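Local coordinates for aminoacyl-histidine dipeptidase (Vibrio alginolyticus, PDB 3MRU), which probably hydrolyses dipeptides, including aminoacyl-histidine dipeptides such as carnosine, as a zinc-dependent metallopeptidase of the M20 family, at residues A[12-17]-A[472-476]; A[184-190]-A[365-371]; A[193-197]-A[323-327]; A[229-235]-A[262-268]. One frame throughout, in Å; residues are numbered along the deposited sequence.

Contact 1: A[12-17]-A[472-476]; sequences SPAPLW and VQLFW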
loop_
_atom_site.group_PDB
_atom_site.type_symbol
_atom_site.label_atom_id
_atom_site.label_comp_id
_atom_site.label_asym_id
_atom_site.label_seq_id
_atom_site.Cartn_x
_atom_site.Cartn_y
_atom_site.Cartn_z
ATOM N N SER A 12 29.353 -9.186 7.593
ATOM C CA SER A 12 28.698 -10.438 7.926
ATOM C C SER A 12 27.166 -10.342 7.871
ATOM O O SER A 12 26.602 -9.338 8.297
ATOM C CB SER A 12 29.173 -10.955 9.274
ATOM O OG SER A 12 28.660 -10.164 10.308
ATOM N N PRO A 13 26.495 -11.393 7.349
ATOM C CA PRO A 13 27.032 -12.686 6.927
ATOM C C PRO A 13 27.577 -12.602 5.513
ATOM O O PRO A 13 26.856 -12.190 4.592
ATOM C CB PRO A 13 25.807 -13.588 6.958
ATOM C CG PRO A 13 24.734 -12.718 6.562
ATOM C CD PRO A 13 25.053 -11.329 7.087
ATOM N N ALA A 14 28.836 -12.989 5.348
ATOM C CA ALA A 14 29.536 -12.722 4.093
ATOM C C ALA A 14 28.846 -13.301 2.876
ATOM O O ALA A 14 28.634 -12.568 1.918
ATOM C CB ALA A 14 30.985 -13.160 4.151
ATOM N N PRO A 15 28.468 -14.596 2.912
ATOM C CA PRO A 15 27.901 -15.187 1.696
ATOM C C PRO A 15 26.799 -14.322 1.061
ATOM O O PRO A 15 26.796 -14.146 -0.164
ATOM C CB PRO A 15 27.342 -16.525 2.182
ATOM C CG PRO A 15 28.154 -16.868 3.381
ATOM C CD PRO A 15 28.537 -15.569 4.021
ATOM N N LEU A 16 25.903 -13.759 1.883
ATOM C CA LEU A 16 24.805 -12.949 1.365
ATOM C C LEU A 16 25.283 -11.587 0.890
ATOM O O LEU A 16 24.891 -11.136 -0.178
ATOM C CB LEU A 16 23.671 -12.822 2.387
ATOM C CG LEU A 16 23.273 -11.536 3.123
ATOM C CD1 LEU A 16 22.658 -10.509 2.193
ATOM C CD2 LEU A 16 22.286 -11.881 4.214
ATOM N N TRP A 17 26.142 -10.942 1.678
ATOM C CA TRP A 17 26.652 -9.619 1.347
ATOM C C TRP A 17 27.521 -9.665 0.125
ATOM O O TRP A 17 27.714 -8.640 -0.518
ATOM C CB TRP A 17 27.488 -9.072 2.470
ATOM C CG TRP A 17 26.739 -8.343 3.548
ATOM C CD1 TRP A 17 26.543 -8.757 4.846
ATOM C CD2 TRP A 17 26.142 -7.052 3.451
ATOM N NE1 TRP A 17 25.852 -7.798 5.552
ATOM C CE2 TRP A 17 25.594 -6.744 4.720
ATOM C CE3 TRP A 17 26.012 -6.122 2.416
ATOM C CZ2 TRP A 17 24.937 -5.553 4.973
ATOM C CZ3 TRP A 17 25.353 -4.936 2.670
ATOM C CH2 TRP A 17 24.831 -4.658 3.934
ATOM N N VAL A 472 21.048 -6.694 9.100
ATOM C CA VAL A 472 21.142 -7.671 8.027
ATOM C C VAL A 472 21.596 -8.992 8.650
ATOM O O VAL A 472 21.116 -10.066 8.273
ATOM C CB VAL A 472 22.100 -7.209 6.887
ATOM C CG1 VAL A 472 22.400 -8.364 5.946
ATOM C CG2 VAL A 472 21.499 -6.035 6.141
ATOM N N GLN A 473 22.505 -8.887 9.618
ATOM C CA GLN A 473 22.948 -10.039 10.400
ATOM C C GLN A 473 21.768 -10.657 11.181
ATOM O O GLN A 473 21.577 -11.884 11.154
ATOM C CB GLN A 473 24.114 -9.640 11.322
ATOM C CG GLN A 473 24.662 -10.750 12.214
ATOM C CD GLN A 473 25.255 -11.899 11.438
ATOM O OE1 GLN A 473 24.670 -12.982 11.383
ATOM N NE2 GLN A 473 26.416 -11.674 10.822
ATOM N N LEU A 474 20.978 -9.798 11.843
ATOM C CA LEU A 474 19.733 -10.208 12.503
ATOM C C LEU A 474 18.806 -10.881 11.515
ATOM O O LEU A 474 18.457 -12.048 11.675
ATOM C CB LEU A 474 19.031 -9.000 13.108
ATOM C CG LEU A 474 19.428 -8.547 14.506
ATOM C CD1 LEU A 474 20.885 -8.832 14.857
ATOM C CD2 LEU A 474 19.151 -7.067 14.607
ATOM N N PHE A 475 18.428 -10.142 10.478
ATOM C CA PHE A 475 17.498 -10.651 9.501
ATOM C C PHE A 475 17.906 -12.078 9.187
ATOM O O PHE A 475 17.085 -12.995 9.235
ATOM C CB PHE A 475 17.489 -9.787 8.241
ATOM C CG PHE A 475 16.839 -10.441 7.076
ATOM C CD1 PHE A 475 17.582 -10.896 6.023
ATOM C CD2 PHE A 475 15.487 -10.649 7.046
ATOM C CE1 PHE A 475 16.980 -11.534 4.951
ATOM C CE2 PHE A 475 14.890 -11.297 5.964
ATOM C CZ PHE A 475 15.640 -11.729 4.926
ATOM N N TRP A 476 19.189 -12.276 8.917
ATOM C CA TRP A 476 19.657 -13.578 8.474
ATOM C C TRP A 476 19.608 -14.606 9.620
ATOM O O TRP A 476 19.439 -15.808 9.384
ATOM C CB TRP A 476 21.043 -13.450 7.837
ATOM C CG TRP A 476 21.729 -14.746 7.650
ATOM C CD1 TRP A 476 22.539 -15.366 8.553
ATOM C CD2 TRP A 476 21.675 -15.609 6.498
ATOM N NE1 TRP A 476 22.986 -16.563 8.042
ATOM C CE2 TRP A 476 22.477 -16.736 6.782
ATOM C CE3 TRP A 476 21.036 -15.535 5.254
ATOM C CZ2 TRP A 476 22.647 -17.788 5.876
ATOM C CZ3 TRP A 476 21.213 -16.588 4.345
ATOM C CH2 TRP A 476 22.010 -17.697 4.668
#
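Two helices from the far ends of the chain meet in the zinc-bearing part of the enzyme, where Pro13 and Leu16, at the start of helix 14-25, pack on Val472 and Trp476 of helix 469-485. Pro13 follows a cis peptide bond and occupies the N-cap position. Its CG sits over one face of Trp476, 4.0 Å from the centroid of the five-membered ring, a CH-pi contact. Leu16 bridges two residues one helical turn apart: its CD2 lies 3.9 Å from Val472 CG1 and 4.0 Å from Trp476 CE3. The branches of Val472 divide along the indole of Trp17, CG1 resting 3.5 Å from Trp17 NE1 and CG2 3.7 Å from Trp17 CZ2. At the outer border Gln473 has CG anti to the backbone N (chi1 179°) and then bends at chi2, which carries NE2 to Ser12 OG for a 2.8 Å hydrogen bond. The hydroxyl oxygen lies in the amide plane, but the bond is bent, 130° at the hydrogen. Trp17 NE1 gives a weak bond to Ser12 O. Ala129 of helix 124-132 touches both Leu16 and Trp476, and the side chain of Val472 is about 11 Å from that of the zinc ligand Asp119. The junction probably depends mainly on keeping solvent from its indole and aliphatic surfaces, since the one hydrogen bond between the segments is bent and sits at the more exposed margin.

Contact 2: A[184-190]-A[365-371]; sequences CAGGIDG and LCLIRSL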
loop_
_atom_site.group_PDB
_atom_site.type_symbol
_atom_site.label_atom_id
_atom_site.label_comp_id
_atom_site.label_asym_id
_atom_site.label_seq_id
_atom_site.Cartn_x
_atom_site.Cartn_y
_atom_site.Cartn_z
ATOM N N CYS A 184 -2.589 -8.301 4.847
ATOM C CA CYS A 184 -2.809 -6.955 4.308
ATOM C C CYS A 184 -4.159 -6.808 3.610
ATOM O O CYS A 184 -4.856 -7.785 3.360
ATOM C CB CYS A 184 -1.667 -6.546 3.369
ATOM S SG CYS A 184 -1.554 -7.566 1.926
ATOM N N ALA A 185 -4.499 -5.565 3.304
ATOM C CA ALA A 185 -5.732 -5.234 2.608
ATOM C C ALA A 185 -5.598 -5.311 1.096
ATOM O O ALA A 185 -4.590 -4.897 0.526
ATOM C CB ALA A 185 -6.198 -3.838 3.022
ATOM N N GLY A 186 -6.631 -5.841 0.450
ATOM C CA GLY A 186 -6.790 -5.711 -0.991
ATOM C C GLY A 186 -7.346 -4.332 -1.223
ATOM O O GLY A 186 -7.465 -3.538 -0.285
ATOM N N GLY A 187 -7.683 -4.021 -2.461
ATOM C CA GLY A 187 -8.315 -2.743 -2.718
ATOM C C GLY A 187 -9.069 -2.739 -4.018
ATOM O O GLY A 187 -8.982 -3.703 -4.776
ATOM N N ILE A 188 -9.807 -1.663 -4.275
ATOM C CA ILE A 188 -10.436 -1.470 -5.564
ATOM C C ILE A 188 -10.881 -0.022 -5.732
ATOM O O ILE A 188 -11.427 0.581 -4.799
ATOM C CB ILE A 188 -11.607 -2.404 -5.708
ATOM C CG1 ILE A 188 -12.126 -2.406 -7.139
ATOM C CG2 ILE A 188 -12.674 -2.058 -4.684
ATOM C CD1 ILE A 188 -12.970 -1.279 -7.576
ATOM N N ASP A 189 -10.629 0.536 -6.915
ATOM C CA ASP A 189 -10.974 1.906 -7.214
ATOM C C ASP A 189 -12.391 1.899 -7.648
ATOM O O ASP A 189 -12.782 1.056 -8.426
ATOM C CB ASP A 189 -10.148 2.427 -8.382
ATOM C CG ASP A 189 -8.634 2.373 -8.125
ATOM O OD1 ASP A 189 -8.180 2.876 -7.068
ATOM O OD2 ASP A 189 -7.888 1.844 -8.997
ATOM N N GLY A 190 -13.160 2.849 -7.134
ATOM C CA GLY A 190 -14.538 3.099 -7.579
ATOM C C GLY A 190 -14.749 4.512 -8.105
ATOM O O GLY A 190 -14.033 5.449 -7.732
ATOM N N LEU A 365 -14.828 9.941 -6.770
ATOM C CA LEU A 365 -13.858 8.843 -6.770
ATOM C C LEU A 365 -13.479 8.391 -5.378
ATOM O O LEU A 365 -13.207 9.217 -4.488
ATOM C CB LEU A 365 -12.574 9.272 -7.470
ATOM C CG LEU A 365 -12.310 8.990 -8.939
ATOM C CD1 LEU A 365 -13.436 9.480 -9.829
ATOM C CD2 LEU A 365 -11.003 9.662 -9.294
ATOM N N CYS A 366 -13.402 7.074 -5.221
ATOM C CA CYS A 366 -13.168 6.462 -3.929
ATOM C C CYS A 366 -12.468 5.108 -4.023
ATOM O O CYS A 366 -12.384 4.498 -5.091
ATOM C CB CYS A 366 -14.488 6.339 -3.153
ATOM S SG CYS A 366 -15.543 4.999 -3.740
ATOM N N LEU A 367 -11.969 4.638 -2.886
ATOM C CA LEU A 367 -11.121 3.464 -2.883
ATOM C C LEU A 367 -11.422 2.563 -1.692
ATOM O O LEU A 367 -11.181 2.930 -0.542
ATOM C CB LEU A 367 -9.644 3.881 -2.911
ATOM C CG LEU A 367 -8.568 2.816 -2.690
ATOM C CD1 LEU A 367 -8.582 1.791 -3.792
ATOM C CD2 LEU A 367 -7.215 3.460 -2.629
ATOM N N ILE A 368 -11.953 1.382 -1.978
ATOM C CA ILE A 368 -12.319 0.461 -0.924
ATOM C C ILE A 368 -11.123 -0.407 -0.631
ATOM O O ILE A 368 -10.470 -0.920 -1.560
ATOM C CB ILE A 368 -13.515 -0.426 -1.332
ATOM C CG1 ILE A 368 -14.685 0.448 -1.778
ATOM C CG2 ILE A 368 -13.913 -1.328 -0.196
ATOM C CD1 ILE A 368 -15.782 -0.286 -2.548
ATOM N N ARG A 369 -10.835 -0.568 0.657
ATOM C CA ARG A 369 -9.798 -1.473 1.122
ATOM C C ARG A 369 -10.421 -2.531 1.999
ATOM O O ARG A 369 -11.446 -2.280 2.648
ATOM C CB ARG A 369 -8.809 -0.720 1.956
ATOM C CG ARG A 369 -8.009 0.232 1.201
ATOM C CD ARG A 369 -7.187 0.984 2.193
ATOM N NE ARG A 369 -6.400 2.038 1.571
ATOM C CZ ARG A 369 -5.445 1.822 0.679
ATOM N NH1 ARG A 369 -5.182 0.585 0.275
ATOM N NH2 ARG A 369 -4.785 2.845 0.169
ATOM N N SER A 370 -9.793 -3.706 2.027
ATOM C CA SER A 370 -10.240 -4.799 2.875
ATOM C C SER A 370 -9.217 -5.934 2.942
ATOM O O SER A 370 -8.482 -6.172 1.985
ATOM C CB SER A 370 -11.629 -5.271 2.454
ATOM O OG SER A 370 -12.026 -6.328 3.300
ATOM N N LEU A 371 -9.223 -6.649 4.071
ATOM C CA LEU A 371 -8.395 -7.831 4.264
ATOM C C LEU A 371 -9.206 -8.993 3.731
ATOM O O LEU A 371 -8.708 -9.786 2.930
ATOM C CB LEU A 371 -8.068 -8.071 5.730
ATOM C CG LEU A 371 -7.735 -6.894 6.642
ATOM C CD1 LEU A 371 -7.594 -7.395 8.059
ATOM C CD2 LEU A 371 -6.452 -6.220 6.218
#
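Gly186-Gly190 and Leu365-Ser370 run antiparallel, their axes 4.7 Å apart at closest and 166° between directions, with Gly186-Ser370, Ile188-Ile368 and Gly190-Cys366 as hydrogen-bonded pairs and Gly187-Arg369 and Asp189-Leu367 as the non-hydrogen-bonded pairs between them. The central pair bonds in both directions, Ile188 N to Ile368 O at 2.9 Å and Ile368 N to Ile188 O at 3.0 Å, each donor in the carbonyl plane. On one face Ile188 and Ile368 lie side by side and point the same way. The Ile188 CG2 branch, set between its backbone N and carbonyl carbon, approaches Ile368 CB to 3.8 Å. Helix 373-389 covers this face, Arg376 touching both isoleucines and Leu383 touching Cys366. That helix links strand 361-370 to strand 393-400, and the two strands with the helix form a beta-alpha-beta crossover that skips the antiparallel strand 181-199 between them. The reverse face carries Asp189, Leu367 and Arg369. Leu367 CD1 comes alongside Asp189, 3.5 Å from its OD1, which has a long, weak ion pair with Arg259 NE; Leu367 CD2 sits over one face of the Arg369 guanidinium. Arg369 stands across from Gly187, its chain extended from CG to NE, and NE bonds to Ser220 OG. At the end nearer the zinc site, Leu371 CD2 packs 4.0 Å from Ala185 CB; the side chain of the adjoining Cys184 is about 10 Å from that of Glu149, known to bind zinc in this protein though not coordinated in this model.

Contact 3: A[193-197]-A[323-327]; sequences TFDIT and RFIAA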
loop_
_atom_site.group_PDB
_atom_site.type_symbol
_atom_site.label_atom_id
_atom_site.label_comp_id
_atom_site.label_asym_id
_atom_site.label_seq_id
_atom_site.Cartn_x
_atom_site.Cartn_y
_atom_site.Cartn_z
ATOM N N THR A 193 -20.373 8.499 -11.112
ATOM C CA THR A 193 -20.435 9.599 -12.049
ATOM C C THR A 193 -21.866 9.999 -12.251
ATOM O O THR A 193 -22.761 9.152 -12.260
ATOM C CB THR A 193 -19.834 9.225 -13.422
ATOM O OG1 THR A 193 -19.133 7.972 -13.334
ATOM C CG2 THR A 193 -18.894 10.338 -13.911
ATOM N N PHE A 194 -22.062 11.301 -12.423
ATOM C CA PHE A 194 -23.394 11.900 -12.535
ATOM C C PHE A 194 -23.545 12.641 -13.855
ATOM O O PHE A 194 -22.655 13.402 -14.260
ATOM C CB PHE A 194 -23.664 12.862 -11.364
ATOM C CG PHE A 194 -23.791 12.169 -10.041
ATOM C CD1 PHE A 194 -22.655 11.845 -9.296
ATOM C CD2 PHE A 194 -25.036 11.820 -9.552
ATOM C CE1 PHE A 194 -22.756 11.182 -8.110
ATOM C CE2 PHE A 194 -25.149 11.163 -8.344
ATOM C CZ PHE A 194 -24.010 10.834 -7.630
ATOM N N ASP A 195 -24.661 12.414 -14.539
ATOM C CA ASP A 195 -24.870 13.122 -15.782
ATOM C C ASP A 195 -25.797 14.317 -15.595
ATOM O O ASP A 195 -27.033 14.206 -15.723
ATOM C CB ASP A 195 -25.289 12.172 -16.898
ATOM C CG ASP A 195 -24.092 11.634 -17.672
ATOM O OD1 ASP A 195 -23.180 12.438 -18.016
ATOM O OD2 ASP A 195 -24.054 10.409 -17.931
ATOM N N ILE A 196 -25.169 15.459 -15.299
ATOM C CA ILE A 196 -25.890 16.669 -14.910
ATOM C C ILE A 196 -26.050 17.697 -16.009
ATOM O O ILE A 196 -25.188 17.845 -16.894
ATOM C CB ILE A 196 -25.291 17.382 -13.655
ATOM C CG1 ILE A 196 -23.920 17.998 -13.945
ATOM C CG2 ILE A 196 -25.211 16.425 -12.478
ATOM C CD1 ILE A 196 -23.443 19.026 -12.920
ATOM N N THR A 197 -27.182 18.398 -15.907
ATOM C CA THR A 197 -27.526 19.555 -16.743
ATOM C C THR A 197 -27.711 20.818 -15.877
ATOM O O THR A 197 -28.023 20.728 -14.678
ATOM C CB THR A 197 -28.801 19.288 -17.563
ATOM O OG1 THR A 197 -29.879 18.977 -16.668
ATOM C CG2 THR A 197 -28.568 18.127 -18.523
ATOM N N ARG A 323 -30.103 14.706 -6.052
ATOM C CA ARG A 323 -29.605 13.316 -6.095
ATOM C C ARG A 323 -28.103 13.170 -5.807
ATOM O O ARG A 323 -27.677 12.223 -5.153
ATOM C CB ARG A 323 -30.028 12.601 -7.388
ATOM C CG ARG A 323 -29.283 13.001 -8.648
ATOM C CD ARG A 323 -30.092 12.676 -9.922
ATOM N NE ARG A 323 -29.353 13.089 -11.110
ATOM C CZ ARG A 323 -28.429 12.338 -11.694
ATOM N NH1 ARG A 323 -28.155 11.129 -11.221
ATOM N NH2 ARG A 323 -27.776 12.793 -12.751
ATOM N N PHE A 324 -27.315 14.126 -6.272
ATOM C CA PHE A 324 -25.895 14.092 -6.002
ATOM C C PHE A 324 -25.665 14.269 -4.503
ATOM O O PHE A 324 -24.899 13.517 -3.888
ATOM C CB PHE A 324 -25.153 15.168 -6.810
ATOM C CG PHE A 324 -23.763 15.452 -6.310
ATOM C CD1 PHE A 324 -22.797 14.474 -6.308
ATOM C CD2 PHE A 324 -23.432 16.707 -5.821
ATOM C CE1 PHE A 324 -21.523 14.759 -5.842
ATOM C CE2 PHE A 324 -22.160 16.999 -5.358
ATOM C CZ PHE A 324 -21.205 16.038 -5.367
ATOM N N ILE A 325 -26.325 15.259 -3.915
ATOM C CA ILE A 325 -26.107 15.514 -2.495
ATOM C C ILE A 325 -26.584 14.351 -1.594
ATOM O O ILE A 325 -25.829 13.917 -0.705
ATOM C CB ILE A 325 -26.669 16.862 -2.033
ATOM C CG1 ILE A 325 -25.596 17.937 -2.154
ATOM C CG2 ILE A 325 -27.112 16.792 -0.579
ATOM C CD1 ILE A 325 -25.313 18.403 -3.580
ATOM N N ALA A 326 -27.799 13.840 -1.825
ATOM C CA ALA A 326 -28.249 12.654 -1.090
ATOM C C ALA A 326 -27.223 11.522 -1.214
ATOM O O ALA A 326 -26.887 10.850 -0.230
ATOM C CB ALA A 326 -29.605 12.205 -1.570
ATOM N N ALA A 327 -26.713 11.351 -2.434
ATOM C CA ALA A 327 -25.762 10.305 -2.741
ATOM C C ALA A 327 -24.535 10.542 -1.888
ATOM O O ALA A 327 -24.217 9.724 -1.024
ATOM C CB ALA A 327 -25.415 10.303 -4.218
#
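Arg323 NH1, hydrogen-bonded to Ala390 O and weakly to Gly391 O, lies 3.6 Å from Phe194 CD2, where helix 318-330 packs on a face of the large mixed sheet of strand 181-199. Helix and strand run nearly antiparallel, the axes of 193-195 and 323-327 coming within 10.4 Å, and the side chains fill the layer between them. Arg323 starts with CG between its backbone N and carbonyl carbon (chi1 75°) and stays extended to NE, which carries it from the helix across to the strand, past Phe194, the two side chains sliding by each other in opposite directions. The guanidinium meets the phenyl ring obliquely, planes 54° apart: NH1 is at the ring's edge, while Phe194 CD2 lies over a face of the guanidinium. This is therefore no stacked cation-pi pair. A salt bridge from Arg323 NE to Asp320 OD1, together with the Ala390 bond, should fix the rotation of the group; Asp320 OD2 in turn accepts Thr197 N, a second tie between segment 193-197 and the helix. Arg323 NH2 lies 3.4 Å from Asp195 O, nearer the backbone than the Asp195 carboxylate. The aromatic centre is a T-shaped pair in which the edge of Phe324 is directed at the face of Phe194, centroids 5.4 Å apart and planes at 78°. Phe324 also meets Phe253 and Val362 of the sheet. One turn along the helix, Ala327 CB closes on the rim of the Phe194 ring, 3.7 Å from CZ.

Contact 4: A[229-235]-A[262-268]; sequences GNANKLI and IPREAFV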
loop_
_atom_site.group_PDB
_atom_site.type_symbol
_atom_site.label_atom_id
_atom_site.label_comp_id
_atom_site.label_asym_id
_atom_site.label_seq_id
_atom_site.Cartn_x
_atom_site.Cartn_y
_atom_site.Cartn_z
ATOM N N GLY A 229 -10.813 13.707 9.634
ATOM C CA GLY A 229 -12.015 14.108 8.930
ATOM C C GLY A 229 -11.849 13.980 7.436
ATOM O O GLY A 229 -10.731 13.957 6.942
ATOM N N ASN A 230 -12.961 13.897 6.716
ATOM C CA ASN A 230 -12.930 13.770 5.267
ATOM C C ASN A 230 -13.602 15.029 4.746
ATOM O O ASN A 230 -14.829 15.190 4.817
ATOM C CB ASN A 230 -13.622 12.458 4.851
ATOM C CG ASN A 230 -13.728 12.274 3.346
ATOM O OD1 ASN A 230 -13.238 11.285 2.814
ATOM N ND2 ASN A 230 -14.404 13.195 2.664
ATOM N N ALA A 231 -12.773 15.931 4.237
ATOM C CA ALA A 231 -13.214 17.234 3.722
ATOM C C ALA A 231 -14.466 17.156 2.817
ATOM O O ALA A 231 -15.396 17.962 2.967
ATOM C CB ALA A 231 -12.052 17.905 2.992
ATOM N N ASN A 232 -14.473 16.177 1.903
ATOM C CA ASN A 232 -15.560 15.967 0.951
ATOM C C ASN A 232 -16.845 15.790 1.665
ATOM O O ASN A 232 -17.845 16.397 1.317
ATOM C CB ASN A 232 -15.317 14.709 0.122
ATOM C CG ASN A 232 -14.355 14.941 -1.027
ATOM O OD1 ASN A 232 -14.390 15.990 -1.667
ATOM N ND2 ASN A 232 -13.505 13.951 -1.307
ATOM N N LYS A 233 -16.802 14.944 2.684
ATOM C CA LYS A 233 -18.017 14.526 3.365
ATOM C C LYS A 233 -18.557 15.608 4.282
ATOM O O LYS A 233 -19.762 15.802 4.391
ATOM C CB LYS A 233 -17.816 13.186 4.087
ATOM C CG LYS A 233 -17.641 12.046 3.124
ATOM C CD LYS A 233 -18.569 10.900 3.438
ATOM C CE LYS A 233 -20.055 11.242 3.262
ATOM N NZ LYS A 233 -20.948 10.124 3.729
ATOM N N LEU A 234 -17.660 16.340 4.916
ATOM C CA LEU A 234 -18.095 17.392 5.801
ATOM C C LEU A 234 -18.879 18.483 5.052
ATOM O O LEU A 234 -19.948 18.911 5.484
ATOM C CB LEU A 234 -16.898 17.938 6.578
ATOM C CG LEU A 234 -16.230 16.831 7.418
ATOM C CD1 LEU A 234 -14.959 17.286 8.113
ATOM C CD2 LEU A 234 -17.193 16.196 8.444
ATOM N N ILE A 235 -18.373 18.892 3.896
ATOM C CA ILE A 235 -19.091 19.857 3.075
ATOM C C ILE A 235 -20.371 19.282 2.475
ATOM O O ILE A 235 -21.260 20.019 2.098
ATOM C CB ILE A 235 -18.207 20.415 1.961
ATOM C CG1 ILE A 235 -16.895 20.924 2.551
ATOM C CG2 ILE A 235 -18.936 21.538 1.224
ATOM C CD1 ILE A 235 -16.981 22.081 3.586
ATOM N N ILE A 262 -6.722 10.630 2.294
ATOM C CA ILE A 262 -7.866 11.226 2.989
ATOM C C ILE A 262 -7.940 12.724 2.674
ATOM O O ILE A 262 -6.994 13.454 2.983
ATOM C CB ILE A 262 -7.736 11.037 4.507
ATOM C CG1 ILE A 262 -7.375 9.594 4.843
ATOM C CG2 ILE A 262 -9.020 11.386 5.161
ATOM C CD1 ILE A 262 -6.821 9.376 6.252
ATOM N N PRO A 263 -9.054 13.190 2.070
ATOM C CA PRO A 263 -9.025 14.525 1.479
ATOM C C PRO A 263 -9.016 15.574 2.572
ATOM O O PRO A 263 -9.839 15.523 3.480
ATOM C CB PRO A 263 -10.317 14.581 0.666
ATOM C CG PRO A 263 -11.225 13.656 1.343
ATOM C CD PRO A 263 -10.380 12.563 1.938
ATOM N N ARG A 264 -8.071 16.501 2.503
ATOM C CA ARG A 264 -7.925 17.487 3.558
ATOM C C ARG A 264 -8.543 18.827 3.206
ATOM O O ARG A 264 -8.921 19.588 4.088
ATOM C CB ARG A 264 -6.465 17.669 3.913
ATOM C CG ARG A 264 -5.694 18.418 2.879
ATOM C CD ARG A 264 -4.290 18.615 3.337
ATOM N NE ARG A 264 -3.665 17.359 3.742
ATOM C CZ ARG A 264 -2.514 17.295 4.398
ATOM N NH1 ARG A 264 -2.002 16.116 4.735
ATOM N NH2 ARG A 264 -1.878 18.419 4.730
ATOM N N GLU A 265 -8.645 19.127 1.926
ATOM C CA GLU A 265 -9.213 20.388 1.522
ATOM C C GLU A 265 -10.316 20.089 0.557
ATOM O O GLU A 265 -10.168 19.218 -0.278
ATOM C CB GLU A 265 -8.140 21.252 0.868
ATOM C CG GLU A 265 -8.655 22.504 0.150
ATOM C CD GLU A 265 -7.524 23.442 -0.263
ATOM O OE1 GLU A 265 -7.793 24.648 -0.528
ATOM O OE2 GLU A 265 -6.357 22.970 -0.314
ATOM N N ALA A 266 -11.431 20.785 0.671
ATOM C CA ALA A 266 -12.518 20.605 -0.267
ATOM C C ALA A 266 -13.300 21.874 -0.280
ATOM O O ALA A 266 -13.257 22.633 0.677
ATOM C CB ALA A 266 -13.398 19.481 0.167
ATOM N N PHE A 267 -14.027 22.119 -1.353
ATOM C CA PHE A 267 -14.826 23.322 -1.397
ATOM C C PHE A 267 -15.999 23.229 -2.343
ATOM O O PHE A 267 -15.989 22.462 -3.299
ATOM C CB PHE A 267 -13.957 24.525 -1.757
ATOM C CG PHE A 267 -13.595 24.616 -3.215
ATOM C CD1 PHE A 267 -14.537 25.041 -4.163
ATOM C CD2 PHE A 267 -12.302 24.327 -3.638
ATOM C CE1 PHE A 267 -14.210 25.146 -5.502
ATOM C CE2 PHE A 267 -11.959 24.442 -4.995
ATOM C CZ PHE A 267 -12.921 24.851 -5.921
ATOM N N VAL A 268 -17.003 24.038 -2.066
ATOM C CA VAL A 268 -18.141 24.152 -2.917
ATOM C C VAL A 268 -18.269 25.641 -3.165
ATOM O O VAL A 268 -18.027 26.444 -2.261
ATOM C CB VAL A 268 -19.411 23.578 -2.229
ATOM C CG1 VAL A 268 -19.939 24.544 -1.185
ATOM C CG2 VAL A 268 -20.505 23.358 -3.219
#
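Ala231 N, in the first turn of helix 231-242, donates the one hydrogen bond between the segments, to Pro263 O at 3.1 Å; it is fairly straight, 160° at the hydrogen, with the donor tilted from the carbonyl plane. Asn230 holds the N-cap position just before it. The amide of Asn232 is bonded beyond the pair, ND2 donating to Val352 O; its side chain crosses that of Pro263 at about a right angle, Asn232 ND2 3.5 Å from Pro263 CG. Apolar contacts follow the helix along the strand. Ala231 CB meets Ala266 CB at 3.5 Å, two small side chains that let the backbones come close, CA atoms 5.3 Å apart. One turn on, Ile235 has CG2 anti to the backbone N, and this branch touches Val268 CG1 at 4.0 Å. Ile235 also rests on Leu212 of the neighbouring strand 205-213. The helix axis is inclined 31° to strand 266-268. Helix 231-242 connects strands 205-213 and 249-255 across strand 266-273, which pairs with both; with helix 277-295 and strand 303-308 this gives the beta-alpha-beta-beta-alpha-beta order of the ferredoxin-like M20 dimerisation domain.

Overall arrangement
Contact 1 stands apart, its centre 37 Å or more from the others, in the zinc-bearing part of the chain; it is partly exposed and joins helix to helix through indole and aliphatic packing. Contacts 2, 3 and 4 are buried and all reach the large mixed sheet. Contact 2, the most central, pairs two of its strands mainly by backbone bonds. Contact 3 uses the same strand 181-199 farther out, about 23 Å between centres, and replaces that ladder with an aromatic and arginine layer beneath a helix. Contact 4, also helix on sheet, relies instead on aliphatic packing, two alanines at its closest point, and one main-chain bond; its nearest atoms come within about 6 Å of contacts 2 and 3.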